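Local structure of uncharacterized protein (4WVA) at residues 21-25 against 26-30; 210-213 against 214-217; 258-261 against 262-266; 356-359 against 360-363. The protein hydrolyses the compatible solute mannosylglycerate to mannose and glycerate, and probably glucosylglycerate as well, as a GH63 glycoside hydrolase. One frame throughout, in Å; residues are numbered along the deposited sequence.

Interaction 1. Residues 21-25 against 26-30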
loop_
_atom_site.group_PDB
_atom_site.type_symbol
_atom_site.label_atom_id
_atom_site.label_comp_id
_atom_site.label_asym_id
_atom_site.label_seq_id
_atom_site.Cartn_x
_atom_site.Cartn_y
_atom_site.Cartn_z
ATOM N N THR A 21 17.047 -7.211 -32.909
ATOM C CA THR A 21 16.120 -8.098 -33.571
ATOM C C THR A 21 14.984 -7.262 -34.135
ATOM O O THR A 21 14.390 -6.438 -33.430
ATOM C CB THR A 21 15.574 -9.123 -32.561
ATOM O OG1 THR A 21 16.661 -9.666 -31.798
ATOM C CG2 THR A 21 14.818 -10.212 -33.257
ATOM N N VAL A 22 14.703 -7.402 -35.420
ATOM C CA VAL A 22 13.517 -6.753 -35.969
ATOM C C VAL A 22 12.250 -7.404 -35.436
ATOM O O VAL A 22 12.208 -8.613 -35.264
ATOM C CB VAL A 22 13.472 -6.746 -37.506
ATOM C CG1 VAL A 22 14.679 -6.017 -38.050
ATOM C CG2 VAL A 22 13.330 -8.146 -38.099
ATOM N N PRO A 23 11.210 -6.599 -35.158
ATOM C CA PRO A 23 9.970 -7.245 -34.722
ATOM C C PRO A 23 9.359 -8.190 -35.747
ATOM O O PRO A 23 8.745 -9.195 -35.377
ATOM C CB PRO A 23 9.042 -6.064 -34.422
ATOM C CG PRO A 23 9.976 -4.972 -34.027
ATOM C CD PRO A 23 11.187 -5.150 -34.897
ATOM N N ALA A 24 9.516 -7.866 -37.032
ATOM C CA ALA A 24 9.067 -8.760 -38.102
ATOM C C ALA A 24 9.748 -8.321 -39.385
ATOM O O ALA A 24 9.863 -7.136 -39.616
ATOM C CB ALA A 24 7.567 -8.705 -38.269
ATOM N N HIS A 25 10.215 -9.287 -40.175
ATOM C CA HIS A 25 10.825 -9.013 -41.481
ATOM C C HIS A 25 9.924 -8.129 -42.337
ATOM O O HIS A 25 8.733 -8.382 -42.450
ATOM C CB HIS A 25 11.079 -10.324 -42.239
ATOM C CG HIS A 25 11.720 -10.114 -43.574
ATOM N ND1 HIS A 25 10.997 -10.089 -44.744
ATOM C CD2 HIS A 25 13.001 -9.827 -43.915
ATOM C CE1 HIS A 25 11.809 -9.840 -45.758
ATOM N NE2 HIS A 25 13.031 -9.682 -45.285
ATOM N N GLY A 26 10.499 -7.095 -42.935
ATOM C CA GLY A 26 9.777 -6.251 -43.887
ATOM C C GLY A 26 8.885 -5.225 -43.218
ATOM O O GLY A 26 9.065 -4.011 -43.407
ATOM N N LEU A 27 7.919 -5.715 -42.440
ATOM C CA LEU A 27 6.908 -4.879 -41.783
ATOM C C LEU A 27 7.511 -3.892 -40.775
ATOM O O LEU A 27 7.133 -2.700 -40.717
ATOM C CB LEU A 27 5.876 -5.800 -41.088
ATOM C CG LEU A 27 4.780 -5.147 -40.237
ATOM C CD1 LEU A 27 3.921 -4.159 -41.020
ATOM C CD2 LEU A 27 3.885 -6.217 -39.619
ATOM N N TYR A 28 8.438 -4.402 -39.970
ATOM C CA TYR A 28 9.077 -3.632 -38.920
ATOM C C TYR A 28 10.591 -3.791 -38.994
ATOM O O TYR A 28 11.203 -4.462 -38.164
ATOM C CB TYR A 28 8.569 -4.116 -37.567
ATOM C CG TYR A 28 7.085 -3.999 -37.324
ATOM C CD1 TYR A 28 6.422 -2.785 -37.429
ATOM C CD2 TYR A 28 6.346 -5.113 -36.933
ATOM C CE1 TYR A 28 5.073 -2.674 -37.169
ATOM C CE2 TYR A 28 4.998 -5.018 -36.670
ATOM C CZ TYR A 28 4.352 -3.805 -36.814
ATOM O OH TYR A 28 3.026 -3.698 -36.498
ATOM N N PRO A 29 11.223 -3.147 -39.990
ATOM C CA PRO A 29 12.613 -3.457 -40.359
ATOM C C PRO A 29 13.660 -2.635 -39.596
ATOM O O PRO A 29 14.718 -2.267 -40.138
ATOM C CB PRO A 29 12.610 -3.143 -41.860
ATOM C CG PRO A 29 11.714 -1.950 -41.939
ATOM C CD PRO A 29 10.600 -2.213 -40.945
ATOM N N TYR A 30 13.385 -2.358 -38.318
ATOM C CA TYR A 30 14.240 -1.526 -37.503
ATOM C C TYR A 30 14.155 -2.077 -36.088
ATOM O O TYR A 30 13.568 -3.162 -35.870
ATOM C CB TYR A 30 13.777 -0.051 -37.503
ATOM C CG TYR A 30 13.715 0.620 -38.854
ATOM C CD1 TYR A 30 14.886 0.901 -39.547
ATOM C CD2 TYR A 30 12.499 1.008 -39.415
ATOM C CE1 TYR A 30 14.845 1.536 -40.781
ATOM C CE2 TYR A 30 12.459 1.647 -40.657
ATOM C CZ TYR A 30 13.647 1.894 -41.324
ATOM O OH TYR A 30 13.648 2.538 -42.565
#
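Ala24 and Tyr28 are joined by backbone and side chain where the loop turns back on itself. The backbone bond runs from Tyr28 N to Ala24 O over 3.1 Å, with 154° at the hydrogen and the donor tilted from the carbonyl plane. One step nearer the bend, Leu27 N reaches His25 O at 2.8 Å, but its geometry makes it a weak bond. Gly26 takes the apex with phi 80°, and a side chain there would run into His25 O.

The segment belongs to the loop that leads from helix 4-15 into strand 31-32 of this (alpha/alpha)6-barrel enzyme, and it delivers Tyr28 to the probable substrate pocket. Tyr28 OH hydrogen-bonds Glu393, the likely proton acceptor, together with Arg198 and the amine of a bound Tris molecule.

Apolar contacts steady the near end of that ring. Pro23 CB lies 3.7 Å from Tyr28 CB, the two side chains crossing at about a right angle, and Ala24 CB comes obliquely to within 4.0 Å of Tyr28 CD2. Tyr28 chi1 of -60° turns the ring beside its own backbone N, where Leu27 CG covers the centre of one face.

Carbonyl oxygens receive carbon contacts too. Val22 CB and Pro23 CD each approach Tyr28 O at 3.3 Å, while Val22 CA directs its hydrogen at Tyr30 O over 3.6 Å.

Interaction 2. Residues 210-213 against 214-217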
loop_
_atom_site.group_PDB
_atom_site.type_symbol
_atom_site.label_atom_id
_atom_site.label_comp_id
_atom_site.label_asym_id
_atom_site.label_seq_id
_atom_site.Cartn_x
_atom_site.Cartn_y
_atom_site.Cartn_z
ATOM N N LEU A 210 0.111 14.531 -35.908
ATOM C CA LEU A 210 0.849 14.706 -34.661
ATOM C C LEU A 210 2.352 14.737 -34.876
ATOM O O LEU A 210 3.048 15.597 -34.328
ATOM C CB LEU A 210 0.471 13.610 -33.648
ATOM C CG LEU A 210 -0.932 13.680 -33.015
ATOM C CD1 LEU A 210 -1.264 12.396 -32.253
ATOM C CD2 LEU A 210 -1.074 14.880 -32.100
ATOM N N LEU A 211 2.861 13.809 -35.686
ATOM C CA LEU A 211 4.271 13.766 -36.028
ATOM C C LEU A 211 4.719 15.108 -36.600
ATOM O O LEU A 211 5.738 15.659 -36.178
ATOM C CB LEU A 211 4.556 12.633 -37.032
ATOM C CG LEU A 211 6.028 12.259 -37.313
ATOM C CD1 LEU A 211 6.109 10.902 -37.993
ATOM C CD2 LEU A 211 6.765 13.295 -38.160
ATOM N N TYR A 212 3.951 15.624 -37.562
ATOM C CA TYR A 212 4.312 16.882 -38.227
ATOM C C TYR A 212 4.313 18.042 -37.242
ATOM O O TYR A 212 5.192 18.901 -37.301
ATOM C CB TYR A 212 3.387 17.184 -39.414
ATOM C CG TYR A 212 3.474 16.192 -40.563
ATOM C CD1 TYR A 212 4.692 15.649 -40.953
ATOM C CD2 TYR A 212 2.335 15.805 -41.263
ATOM C CE1 TYR A 212 4.776 14.747 -41.998
ATOM C CE2 TYR A 212 2.413 14.901 -42.308
ATOM C CZ TYR A 212 3.639 14.382 -42.666
ATOM O OH TYR A 212 3.738 13.482 -43.702
ATOM N N LEU A 213 3.352 18.063 -36.321
ATOM C CA LEU A 213 3.351 19.080 -35.264
ATOM C C LEU A 213 4.633 18.986 -34.427
ATOM O O LEU A 213 5.310 19.983 -34.196
ATOM C CB LEU A 213 2.113 18.953 -34.364
ATOM C CG LEU A 213 2.090 19.854 -33.125
ATOM C CD1 LEU A 213 2.059 21.318 -33.574
ATOM C CD2 LEU A 213 0.929 19.529 -32.212
ATOM N N PHE A 214 4.971 17.785 -33.960
ATOM C CA PHE A 214 6.159 17.630 -33.125
ATOM C C PHE A 214 7.440 18.029 -33.858
ATOM O O PHE A 214 8.329 18.650 -33.270
ATOM C CB PHE A 214 6.290 16.185 -32.611
ATOM C CG PHE A 214 5.066 15.670 -31.893
ATOM C CD1 PHE A 214 4.134 16.532 -31.308
ATOM C CD2 PHE A 214 4.882 14.303 -31.745
ATOM C CE1 PHE A 214 3.028 16.031 -30.634
ATOM C CE2 PHE A 214 3.774 13.809 -31.086
ATOM C CZ PHE A 214 2.848 14.662 -30.542
ATOM N N ARG A 215 7.514 17.665 -35.139
ATOM C CA ARG A 215 8.661 17.982 -35.988
ATOM C C ARG A 215 8.775 19.490 -36.157
ATOM O O ARG A 215 9.868 20.044 -36.049
ATOM C CB ARG A 215 8.531 17.290 -37.357
ATOM C CG ARG A 215 9.780 17.376 -38.235
ATOM C CD ARG A 215 9.589 16.647 -39.557
ATOM N NE ARG A 215 8.628 17.325 -40.425
ATOM C CZ ARG A 215 8.165 16.851 -41.585
ATOM N NH1 ARG A 215 8.553 15.667 -42.052
ATOM N NH2 ARG A 215 7.294 17.570 -42.287
ATOM N N ARG A 216 7.648 20.157 -36.389
ATOM C CA ARG A 216 7.627 21.617 -36.519
ATOM C C ARG A 216 8.151 22.292 -35.252
ATOM O O ARG A 216 8.860 23.295 -35.310
ATOM C CB ARG A 216 6.206 22.079 -36.839
ATOM C CG ARG A 216 6.029 23.577 -36.991
ATOM C CD ARG A 216 4.756 23.902 -37.759
ATOM N NE ARG A 216 3.526 23.587 -37.026
ATOM C CZ ARG A 216 3.003 24.330 -36.048
ATOM N NH1 ARG A 216 3.607 25.439 -35.625
ATOM N NH2 ARG A 216 1.868 23.952 -35.468
ATOM N N LEU A 217 7.838 21.702 -34.101
ATOM C CA LEU A 217 8.302 22.191 -32.811
ATOM C C LEU A 217 9.713 21.717 -32.448
ATOM O O LEU A 217 10.159 21.893 -31.311
ATOM C CB LEU A 217 7.299 21.766 -31.726
ATOM C CG LEU A 217 5.869 22.283 -31.894
ATOM C CD1 LEU A 217 4.963 21.692 -30.827
ATOM C CD2 LEU A 217 5.836 23.802 -31.849
HETATM O O HOH W 1 6.603 19.451 -39.762
#
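Tyr212 and Arg215, one helical turn apart, lie side by side and point the same way. Tyr212 CD1 sits over one face of the guanidinium group, 3.5 Å from Arg215 NH2, but the two planes are 42° apart, so this is no parallel stack. A bend at chi3 (69°) brings the guanidinium of the otherwise extended arginine alongside the tyrosine ring. Water bridges the same pair: it accepts from Arg215 NE at 3.0 Å and donates to Tyr212 O at 2.9 Å, giving that carbonyl a second partner besides Arg216 N.

The backbone bonds are regular alpha-helical i to i+4 links. Phe214 N to Leu210 O is the straightest, at 167°, and Leu217 N to Leu213 O, 3.1 Å long, falls where the helix ends.

Apolar side chains supply the remaining contacts. Leu213 CD1 meets Leu217 CD1 at 4.0 Å and also touches the guanidinium of Arg216. The Phe214 ring lies back over the preceding turn: Leu210 O is under one face, 3.2 Å from Phe214 CG, and Leu210 CB is 4.1 Å from Phe214 CZ. A serine in place of Phe214 would probably open a gap beside Leu210 CB and leave Ile224 without its aromatic neighbour.

This last stretch of helix 201-216 packs Phe214 against Val157 of a loop and Ile224 of helix 221-227, whose Glu223 and Gln227 are touched by Leu217, while Leu213 rests on Pro229.

Interaction 3. Residues 258-261 against 262-266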
loop_
_atom_site.group_PDB
_atom_site.type_symbol
_atom_site.label_atom_id
_atom_site.label_comp_id
_atom_site.label_asym_id
_atom_site.label_seq_id
_atom_site.Cartn_x
_atom_site.Cartn_y
_atom_site.Cartn_z
ATOM N N ASP A 258 22.352 5.372 -5.059
ATOM C CA ASP A 258 21.361 6.038 -4.198
ATOM C C ASP A 258 20.031 6.061 -4.970
ATOM O O ASP A 258 19.958 6.642 -6.035
ATOM C CB ASP A 258 21.845 7.457 -3.831
ATOM C CG ASP A 258 20.872 8.210 -2.935
ATOM O OD1 ASP A 258 21.282 8.797 -1.891
ATOM O OD2 ASP A 258 19.682 8.236 -3.270
ATOM N N PRO A 259 18.980 5.393 -4.447
ATOM C CA PRO A 259 17.707 5.339 -5.166
ATOM C C PRO A 259 16.650 6.335 -4.675
ATOM O O PRO A 259 15.471 6.138 -4.945
ATOM C CB PRO A 259 17.211 3.910 -4.870
ATOM C CG PRO A 259 17.856 3.537 -3.582
ATOM C CD PRO A 259 18.933 4.538 -3.248
ATOM N N TYR A 260 17.055 7.385 -3.958
ATOM C CA TYR A 260 16.099 8.288 -3.307
ATOM C C TYR A 260 15.127 8.850 -4.346
ATOM O O TYR A 260 13.924 8.895 -4.095
ATOM C CB TYR A 260 16.860 9.423 -2.589
ATOM C CG TYR A 260 16.098 10.211 -1.550
ATOM C CD1 TYR A 260 15.718 11.537 -1.792
ATOM C CD2 TYR A 260 15.829 9.676 -0.297
ATOM C CE1 TYR A 260 15.059 12.282 -0.824
ATOM C CE2 TYR A 260 15.175 10.414 0.674
ATOM C CZ TYR A 260 14.790 11.715 0.407
ATOM O OH TYR A 260 14.130 12.446 1.377
ATOM N N GLU A 261 15.662 9.230 -5.503
ATOM C CA GLU A 261 14.891 9.796 -6.620
ATOM C C GLU A 261 13.821 8.804 -7.100
ATOM O O GLU A 261 12.655 9.144 -7.292
ATOM C CB GLU A 261 15.837 10.122 -7.760
ATOM C CG GLU A 261 15.240 10.973 -8.870
ATOM C CD GLU A 261 16.256 11.413 -9.908
ATOM O OE1 GLU A 261 15.890 12.230 -10.779
ATOM O OE2 GLU A 261 17.416 10.943 -9.894
ATOM N N ILE A 262 14.251 7.566 -7.265
ATOM C CA ILE A 262 13.372 6.488 -7.738
ATOM C C ILE A 262 12.260 6.207 -6.716
ATOM O O ILE A 262 11.116 5.950 -7.082
ATOM C CB ILE A 262 14.173 5.195 -7.990
ATOM C CG1 ILE A 262 15.335 5.424 -8.959
ATOM C CG2 ILE A 262 13.262 4.116 -8.565
ATOM C CD1 ILE A 262 16.362 4.308 -8.927
ATOM N N GLU A 263 12.592 6.264 -5.424
ATOM C CA GLU A 263 11.594 6.057 -4.389
ATOM C C GLU A 263 10.429 7.053 -4.531
ATOM O O GLU A 263 9.269 6.682 -4.365
ATOM C CB GLU A 263 12.209 6.182 -2.992
ATOM C CG GLU A 263 13.266 5.134 -2.663
ATOM C CD GLU A 263 14.182 5.560 -1.533
ATOM O OE1 GLU A 263 13.806 6.449 -0.739
ATOM O OE2 GLU A 263 15.291 5.012 -1.450
ATOM N N GLU A 264 10.746 8.306 -4.835
ATOM C CA GLU A 264 9.695 9.308 -5.030
ATOM C C GLU A 264 8.820 8.952 -6.222
ATOM O O GLU A 264 7.593 9.051 -6.138
ATOM C CB GLU A 264 10.276 10.712 -5.192
ATOM C CG GLU A 264 11.355 11.018 -4.169
ATOM C CD GLU A 264 11.437 12.471 -3.760
ATOM O OE1 GLU A 264 10.877 13.337 -4.473
ATOM O OE2 GLU A 264 12.069 12.732 -2.707
ATOM N N TRP A 265 9.429 8.482 -7.311
ATOM C CA TRP A 265 8.640 8.088 -8.474
ATOM C C TRP A 265 7.688 6.949 -8.117
ATOM O O TRP A 265 6.529 6.906 -8.562
ATOM C CB TRP A 265 9.517 7.640 -9.650
ATOM C CG TRP A 265 10.496 8.677 -10.141
ATOM C CD1 TRP A 265 10.377 10.029 -10.061
ATOM C CD2 TRP A 265 11.729 8.424 -10.829
ATOM N NE1 TRP A 265 11.459 10.636 -10.650
ATOM C CE2 TRP A 265 12.304 9.673 -11.130
ATOM C CE3 TRP A 265 12.400 7.265 -11.224
ATOM C CZ2 TRP A 265 13.533 9.789 -11.777
ATOM C CZ3 TRP A 265 13.609 7.388 -11.874
ATOM C CH2 TRP A 265 14.164 8.644 -12.141
ATOM N N ILE A 266 8.191 6.005 -7.345
ATOM C CA ILE A 266 7.406 4.832 -6.963
ATOM C C ILE A 266 6.192 5.233 -6.102
ATOM O O ILE A 266 5.067 4.796 -6.340
ATOM C CB ILE A 266 8.300 3.827 -6.203
ATOM C CG1 ILE A 266 9.319 3.199 -7.167
ATOM C CG2 ILE A 266 7.447 2.762 -5.539
ATOM C CD1 ILE A 266 10.383 2.351 -6.511
HETATM O O HOH W 2 13.164 13.081 -10.915
#
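Ile262 reaches back with its CD1 to Pro259 CB, 4.2 Å away, at the start of helix 260-275. Pro259 holds the N-cap position, within an Asx turn in which Asp258 OD2 accepts from Tyr260 N at 2.8 Å.

Glu263 follows, its N bonded to Pro259 O at 2.9 Å. Its side chain crosses Pro259 obliquely, with OE2 3.6 Å from Pro259 CG, and OE1 lies near Tyr260 CD2, the ring and carboxylate planes 68° apart. OE1 forms its salt bridge with Arg268 of the second subunit, whose Arg150 engages the Tyr260 ring in a cation-pi contact.

Glu264 crosses the same ring obliquely, on the CD1/CE1 side, its OE2 3.6 Å from Tyr260 CE1 and its carboxylate plane 54° from the ring, while its N makes only a weak bond to Tyr260 O.

Trp265 donates from N to Glu261 O at 3.3 Å, in the carbonyl plane, and that oxygen also lies over one face of the indole. Glu261, extended beyond CG, runs obliquely across the ring, with CG 3.6 Å from Trp265 CZ2. Water joins the ends of both side chains, accepting from Trp265 NE1 in the ring plane and donating to Glu261 OE1. A leucine in place of Trp265 would probably leave this water without its donor and Tyr143 without its stacking partner.

Glu261 also has a salt bridge to Arg140. Carboxylates gathered at a helix start would be expected to suit its dipole, and the chemistry implies an acidic cluster, partly at the subunit interface, probably balanced by Arg140 and by Arg150 and Arg268 of the second subunit.

Interaction 4. Residues 356-359 against 360-363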
loop_
_atom_site.group_PDB
_atom_site.type_symbol
_atom_site.label_atom_id
_atom_site.label_comp_id
_atom_site.label_asym_id
_atom_site.label_seq_id
_atom_site.Cartn_x
_atom_site.Cartn_y
_atom_site.Cartn_z
ATOM N N ILE A 356 0.382 -11.695 -27.435
ATOM C CA ILE A 356 1.131 -12.568 -26.551
ATOM C C ILE A 356 1.827 -11.805 -25.424
ATOM O O ILE A 356 1.897 -12.302 -24.285
ATOM C CB ILE A 356 2.153 -13.412 -27.346
ATOM C CG1 ILE A 356 1.460 -14.215 -28.453
ATOM C CG2 ILE A 356 2.919 -14.358 -26.445
ATOM C CD1 ILE A 356 0.379 -15.175 -28.026
ATOM N N ASN A 357 2.393 -10.638 -25.723
ATOM C CA ASN A 357 3.067 -9.869 -24.682
ATOM C C ASN A 357 2.127 -9.432 -23.537
ATOM O O ASN A 357 2.510 -9.444 -22.354
ATOM C CB ASN A 357 3.813 -8.665 -25.269
ATOM C CG ASN A 357 2.882 -7.588 -25.792
ATOM O OD1 ASN A 357 1.865 -7.875 -26.421
ATOM N ND2 ASN A 357 3.236 -6.332 -25.546
ATOM N N VAL A 358 0.904 -9.048 -23.900
ATOM C CA VAL A 358 -0.093 -8.646 -22.907
ATOM C C VAL A 358 -0.611 -9.878 -22.146
ATOM O O VAL A 358 -0.771 -9.826 -20.917
ATOM C CB VAL A 358 -1.230 -7.811 -23.536
ATOM C CG1 VAL A 358 -2.293 -7.484 -22.500
ATOM C CG2 VAL A 358 -0.643 -6.534 -24.130
ATOM N N ASN A 359 -0.850 -10.998 -22.834
ATOM C CA ASN A 359 -1.190 -12.230 -22.109
ATOM C C ASN A 359 -0.133 -12.532 -21.050
ATOM O O ASN A 359 -0.449 -12.925 -19.916
ATOM C CB ASN A 359 -1.280 -13.456 -23.035
ATOM C CG ASN A 359 -2.676 -13.708 -23.585
ATOM O OD1 ASN A 359 -3.144 -14.890 -23.683
ATOM N ND2 ASN A 359 -3.342 -12.675 -23.943
ATOM N N TRP A 360 1.138 -12.398 -21.442
ATOM C CA TRP A 360 2.253 -12.669 -20.537
ATOM C C TRP A 360 2.280 -11.707 -19.330
ATOM O O TRP A 360 2.341 -12.166 -18.172
ATOM C CB TRP A 360 3.576 -12.682 -21.302
ATOM C CG TRP A 360 4.735 -12.905 -20.379
ATOM C CD1 TRP A 360 5.104 -14.087 -19.787
ATOM C CD2 TRP A 360 5.638 -11.914 -19.904
ATOM N NE1 TRP A 360 6.192 -13.878 -18.975
ATOM C CE2 TRP A 360 6.536 -12.556 -19.025
ATOM C CE3 TRP A 360 5.787 -10.540 -20.143
ATOM C CZ2 TRP A 360 7.560 -11.872 -18.380
ATOM C CZ3 TRP A 360 6.811 -9.861 -19.503
ATOM C CH2 TRP A 360 7.683 -10.531 -18.628
ATOM N N MET A 361 2.198 -10.395 -19.573
ATOM C CA MET A 361 2.256 -9.446 -18.451
ATOM C C MET A 361 1.064 -9.628 -17.516
ATOM O O MET A 361 1.204 -9.550 -16.295
ATOM C CB MET A 361 2.304 -8.001 -18.915
ATOM C CG MET A 361 3.613 -7.617 -19.563
ATOM S SD MET A 361 3.702 -5.889 -20.082
ATOM C CE MET A 361 2.688 -5.904 -21.546
ATOM N N VAL A 362 -0.111 -9.853 -18.084
ATOM C CA VAL A 362 -1.323 -10.014 -17.275
ATOM C C VAL A 362 -1.319 -11.346 -16.507
ATOM O O VAL A 362 -1.740 -11.382 -15.363
ATOM C CB VAL A 362 -2.591 -9.818 -18.130
ATOM C CG1 VAL A 362 -3.849 -10.072 -17.321
ATOM C CG2 VAL A 362 -2.599 -8.415 -18.690
ATOM N N ALA A 363 -0.832 -12.423 -17.126
ATOM C CA ALA A 363 -0.645 -13.692 -16.404
ATOM C C ALA A 363 0.327 -13.536 -15.241
ATOM O O ALA A 363 0.068 -14.030 -14.146
ATOM C CB ALA A 363 -0.147 -14.776 -17.345
#
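Asn357 O accepts a hydrogen bond from Met361 N, 3.0 Å long with 162° at the hydrogen, and is further approached by carbons of the Met361 and Trp360 side chains in the next turn of helix 356-368. The methionine chain curls round the oxygen: CG lies 3.5 Å and CE 3.6 Å from Asn357 O. The bend at chi3 (-75°) is what returns the methyl to the carbonyl. The indole of Trp360 presents its edge to this oxygen, which is near the ring plane, at the longer range of 4.1 Å from CE3.

Met361 and Asn357 run side by side in the same direction, so the methyl ends beside the amide. One residue further along, Val358 and Val362 likewise lie side by side, pointing the same way. Val358 CG1 meets Val362 CG2 at 3.9 Å, and that same CG2 methyl presses on Val358 O at 3.2 Å, beside the bond which Val362 N makes to it. With chi1 of 176° in both valines, CG1 lies anti to the backbone N and CG2 beside it, which sets Val358 CG1 against Val362 CG2.

The remaining backbone links, Trp360 N to Ile356 O and Ala363 N to Asn359 O, complete an unbroken alpha-helical series. Ala363 CB also touches Asn359 O at 3.2 Å.

All eight residues are buried among helices of the (alpha/alpha)6 barrel. Asn357 and Met361 face helix 33-43, where Asn357 touches Trp34, a probable substrate-binding residue. Trp360 packs edge-to-face with Trp418 of helix 409-418, while Ile356 and Ala363 lean on both that helix and helix 372-389.

Overall arrangement
Interactions 2, 3 and 4 are each a turn-to-turn contact within a single helix, whereas interaction 1 folds a loop on itself. Interaction 4 is the core case: wholly buried, about 11 Å from the chain's centre, and mostly apolar beyond its backbone bonds. Interactions 2 and 3 lie farther out, with centres about 23 Å from it; there water and charged side chains join in, and interaction 3 alone has partners in other subunits. Interaction 1 is partly buried and alone carries a probable substrate residue; interaction 4 touches another, Trp34, and lies close to Trp350. None of the four touches another; the nearest approach is about 11 Å between atoms of interactions 1 and 4.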